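Local coordinates for protein alpha-14 giardin (PDB 3CHJ) that may serve as a calcium-regulated, phospholipid-binding structural element of the annexin family that links the membrane bilayer to the underlying axoneme in Giardia lamblia, at residues T94-V105 and V134-W145. Sequence-based numbering, arbitrary orientation.
Sequences TKGAGTDEKCLV and VVRKDCGDKYMW
Thr99 and Asp138 bring the backbones closest, their CA atoms 6.4 Å apart, where the loop before helix 101-108 passes the end of helix 131-139; from there the separation widens to 7.6 Å between the CA atoms of Val105 and Trp145. Asp138 points at the loop: its OD2 lies 3.0 Å from Thr94 CB and also meets the methyl CG2, the two side chains crossing at about a right angle, and its CB is 3.5 Å from Thr99 OG1. With OG1 set between its backbone N and carbonyl carbon (chi1 56°), Thr94 hydrogen-bonds back to Ile90 O, while CG1 of Val134 packs beside that hydroxyl. One water joins the segments, donating to Glu101 OE2 (2.7 Å) and to Asp138 O. Glu101 CG, anti to the carbonyl carbon (chi1 -60°), lies 3.4 Å from Trp145 CH2, and the bend at chi2 turns the carboxylate about 80° from the indole plane; Leu228 of helix 227-241 also touches the indole. Deeper, Leu104 CD1 meets Cys139 SG at 3.5 Å. Loop 95-99 facing Asp138 resembles the type II calcium site of annexin repeats, although the calcium ion seen is bound elsewhere, by Ala175, Thr178, Gly180, Glu185 and Glu224.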
# COMPACT_ATOMS: atom_id res chain seq x y z
N THR A 94 7.03 -6.14 -12.57
CA THR A 94 8.36 -6.64 -12.96
C THR A 94 8.35 -7.44 -14.25
O THR A 94 9.39 -7.57 -14.91
CB THR A 94 8.99 -7.51 -11.87
OG1 THR A 94 8.11 -8.58 -11.53
CG2 THR A 94 9.31 -6.67 -10.61
N LYS A 95 7.20 -7.99 -14.62
CA LYS A 95 7.10 -8.82 -15.82
C LYS A 95 7.40 -7.98 -17.07
O LYS A 95 6.93 -6.85 -17.20
CB LYS A 95 5.72 -9.51 -15.90
CG LYS A 95 4.64 -8.80 -16.72
CD LYS A 95 4.18 -7.49 -16.10
CE LYS A 95 3.56 -6.56 -17.14
NZ LYS A 95 2.63 -5.58 -16.50
N GLY A 96 8.22 -8.51 -17.96
CA GLY A 96 8.51 -7.81 -19.21
C GLY A 96 9.56 -6.72 -19.13
O GLY A 96 10.36 -6.67 -18.19
N ALA A 97 9.53 -5.81 -20.11
CA ALA A 97 10.65 -4.90 -20.39
C ALA A 97 10.96 -3.87 -19.30
O ALA A 97 12.10 -3.78 -18.83
CB ALA A 97 10.43 -4.21 -21.74
N GLY A 98 9.95 -3.09 -18.91
CA GLY A 98 10.13 -2.04 -17.90
C GLY A 98 10.07 -2.55 -16.47
O GLY A 98 10.04 -3.76 -16.23
N THR A 99 10.10 -1.62 -15.53
CA THR A 99 9.83 -1.92 -14.13
C THR A 99 8.95 -0.80 -13.60
O THR A 99 9.20 0.38 -13.90
CB THR A 99 11.11 -1.97 -13.27
OG1 THR A 99 12.05 -2.88 -13.85
CG2 THR A 99 10.79 -2.43 -11.86
N ASP A 100 7.91 -1.15 -12.85
CA ASP A 100 7.11 -0.15 -12.16
C ASP A 100 7.68 -0.01 -10.73
O ASP A 100 7.16 -0.64 -9.79
CB ASP A 100 5.64 -0.56 -12.15
CG ASP A 100 4.71 0.51 -11.55
OD1 ASP A 100 5.21 1.52 -11.00
OD2 ASP A 100 3.47 0.31 -11.66
N GLU A 101 8.73 0.80 -10.58
CA GLU A 101 9.46 0.94 -9.31
C GLU A 101 8.53 1.47 -8.22
O GLU A 101 8.60 1.01 -7.06
CB GLU A 101 10.69 1.87 -9.46
CG GLU A 101 11.72 1.39 -10.48
CD GLU A 101 11.44 1.89 -11.89
OE1 GLU A 101 10.40 2.58 -12.10
OE2 GLU A 101 12.28 1.58 -12.78
N LYS A 102 7.66 2.42 -8.57
CA LYS A 102 6.72 3.01 -7.60
C LYS A 102 5.85 1.93 -6.98
O LYS A 102 5.57 1.97 -5.78
CB LYS A 102 5.82 4.07 -8.25
CG LYS A 102 6.50 5.36 -8.70
CD LYS A 102 5.50 6.37 -9.29
CE LYS A 102 4.72 5.84 -10.48
NZ LYS A 102 3.54 6.73 -10.85
N CYS A 103 5.38 0.98 -7.80
CA CYS A 103 4.53 -0.10 -7.30
C CYS A 103 5.27 -0.97 -6.30
O CYS A 103 4.73 -1.30 -5.26
CB CYS A 103 4.03 -0.93 -8.47
SG CYS A 103 2.89 -2.24 -7.97
N LEU A 104 6.52 -1.30 -6.61
CA LEU A 104 7.33 -2.16 -5.74
C LEU A 104 7.54 -1.44 -4.40
O LEU A 104 7.48 -2.07 -3.35
CB LEU A 104 8.67 -2.48 -6.42
CG LEU A 104 8.51 -3.36 -7.67
CD1 LEU A 104 9.90 -3.61 -8.30
CD2 LEU A 104 7.80 -4.65 -7.35
N VAL A 105 7.79 -0.13 -4.43
CA VAL A 105 7.91 0.65 -3.20
C VAL A 105 6.60 0.66 -2.40
O VAL A 105 6.60 0.36 -1.19
CB VAL A 105 8.40 2.07 -3.52
CG1 VAL A 105 8.32 3.03 -2.29
CG2 VAL A 105 9.86 1.97 -4.05
N VAL A 134 13.77 -11.24 -8.11
CA VAL A 134 13.14 -10.48 -9.19
C VAL A 134 13.23 -8.98 -8.89
O VAL A 134 13.53 -8.18 -9.77
CB VAL A 134 11.67 -10.90 -9.41
CG1 VAL A 134 10.99 -9.95 -10.38
CG2 VAL A 134 11.62 -12.33 -9.94
N VAL A 135 13.00 -8.62 -7.63
CA VAL A 135 13.03 -7.21 -7.25
C VAL A 135 14.45 -6.66 -7.43
O VAL A 135 14.62 -5.58 -8.00
CB VAL A 135 12.53 -7.01 -5.80
CG1 VAL A 135 12.87 -5.57 -5.29
CG2 VAL A 135 11.02 -7.30 -5.72
N ARG A 136 15.45 -7.40 -6.95
CA ARG A 136 16.84 -6.94 -7.07
C ARG A 136 17.31 -6.86 -8.53
O ARG A 136 18.00 -5.91 -8.93
CB ARG A 136 17.76 -7.83 -6.25
CG ARG A 136 19.17 -7.29 -6.18
CD ARG A 136 20.04 -8.18 -5.32
NE ARG A 136 21.32 -7.51 -5.05
CZ ARG A 136 21.65 -6.98 -3.87
NH1 ARG A 136 20.82 -7.03 -2.84
NH2 ARG A 136 22.83 -6.40 -3.73
N LYS A 137 16.95 -7.85 -9.33
CA LYS A 137 17.34 -7.87 -10.75
C LYS A 137 16.80 -6.65 -11.50
O LYS A 137 17.50 -6.03 -12.31
CB LYS A 137 16.86 -9.17 -11.40
CG LYS A 137 17.10 -9.27 -12.90
CD LYS A 137 16.75 -10.68 -13.39
CE LYS A 137 15.26 -10.85 -13.58
NZ LYS A 137 14.80 -10.25 -14.86
N ASP A 138 15.57 -6.27 -11.18
CA ASP A 138 14.90 -5.19 -11.87
C ASP A 138 15.27 -3.82 -11.34
O ASP A 138 15.34 -2.86 -12.10
CB ASP A 138 13.38 -5.40 -11.85
CG ASP A 138 12.97 -6.65 -12.63
OD1 ASP A 138 13.68 -7.04 -13.57
OD2 ASP A 138 11.94 -7.24 -12.28
N CYS A 139 15.51 -3.72 -10.03
CA CYS A 139 15.73 -2.41 -9.41
C CYS A 139 17.20 -2.06 -9.18
O CYS A 139 17.55 -0.90 -8.95
CB CYS A 139 15.02 -2.33 -8.07
SG CYS A 139 13.24 -2.45 -8.22
N GLY A 140 18.06 -3.08 -9.18
CA GLY A 140 19.44 -2.91 -8.78
C GLY A 140 19.56 -2.70 -7.28
O GLY A 140 18.60 -2.95 -6.53
N ASP A 141 20.73 -2.26 -6.85
CA ASP A 141 20.94 -2.00 -5.43
C ASP A 141 21.78 -0.74 -5.23
O ASP A 141 22.50 -0.62 -4.25
CB ASP A 141 21.56 -3.24 -4.77
CG ASP A 141 21.53 -3.19 -3.25
OD1 ASP A 141 20.43 -3.22 -2.64
OD2 ASP A 141 22.62 -3.17 -2.65
N LYS A 142 21.66 0.21 -6.17
CA LYS A 142 22.41 1.47 -6.14
C LYS A 142 21.61 2.56 -5.41
O LYS A 142 22.13 3.23 -4.49
CB LYS A 142 22.75 1.92 -7.57
CG LYS A 142 23.36 3.32 -7.69
CD LYS A 142 23.72 3.60 -9.14
CE LYS A 142 24.22 5.03 -9.33
NZ LYS A 142 25.70 5.10 -9.16
N TYR A 143 20.36 2.76 -5.81
CA TYR A 143 19.53 3.80 -5.21
C TYR A 143 19.16 3.43 -3.80
O TYR A 143 18.98 2.24 -3.50
CB TYR A 143 18.26 4.06 -6.02
CG TYR A 143 18.60 4.49 -7.42
CD1 TYR A 143 18.43 3.64 -8.50
CD2 TYR A 143 19.19 5.74 -7.62
CE1 TYR A 143 18.78 4.02 -9.78
CE2 TYR A 143 19.58 6.13 -8.89
CZ TYR A 143 19.37 5.27 -9.95
OH TYR A 143 19.74 5.67 -11.21
N MET A 144 19.07 4.43 -2.94
CA MET A 144 18.64 4.20 -1.55
C MET A 144 17.26 3.52 -1.45
O MET A 144 17.07 2.63 -0.62
CB MET A 144 18.69 5.49 -0.72
CG MET A 144 20.13 5.92 -0.43
SD MET A 144 21.05 4.74 0.59
CE MET A 144 20.27 4.93 2.18
N TRP A 145 16.30 3.90 -2.30
CA TRP A 145 14.97 3.27 -2.28
C TRP A 145 15.09 1.78 -2.64
O TRP A 145 14.33 0.96 -2.12
CB TRP A 145 13.95 3.95 -3.20
CG TRP A 145 14.29 3.93 -4.66
CD1 TRP A 145 14.92 4.92 -5.36
CD2 TRP A 145 14.05 2.86 -5.60
NE1 TRP A 145 15.07 4.54 -6.68
CE2 TRP A 145 14.56 3.28 -6.85
CE3 TRP A 145 13.45 1.60 -5.50
CZ2 TRP A 145 14.50 2.47 -7.99
CZ3 TRP A 145 13.38 0.80 -6.65
CH2 TRP A 145 13.91 1.24 -7.87
O HOH W 1 14.41 0.10 -12.13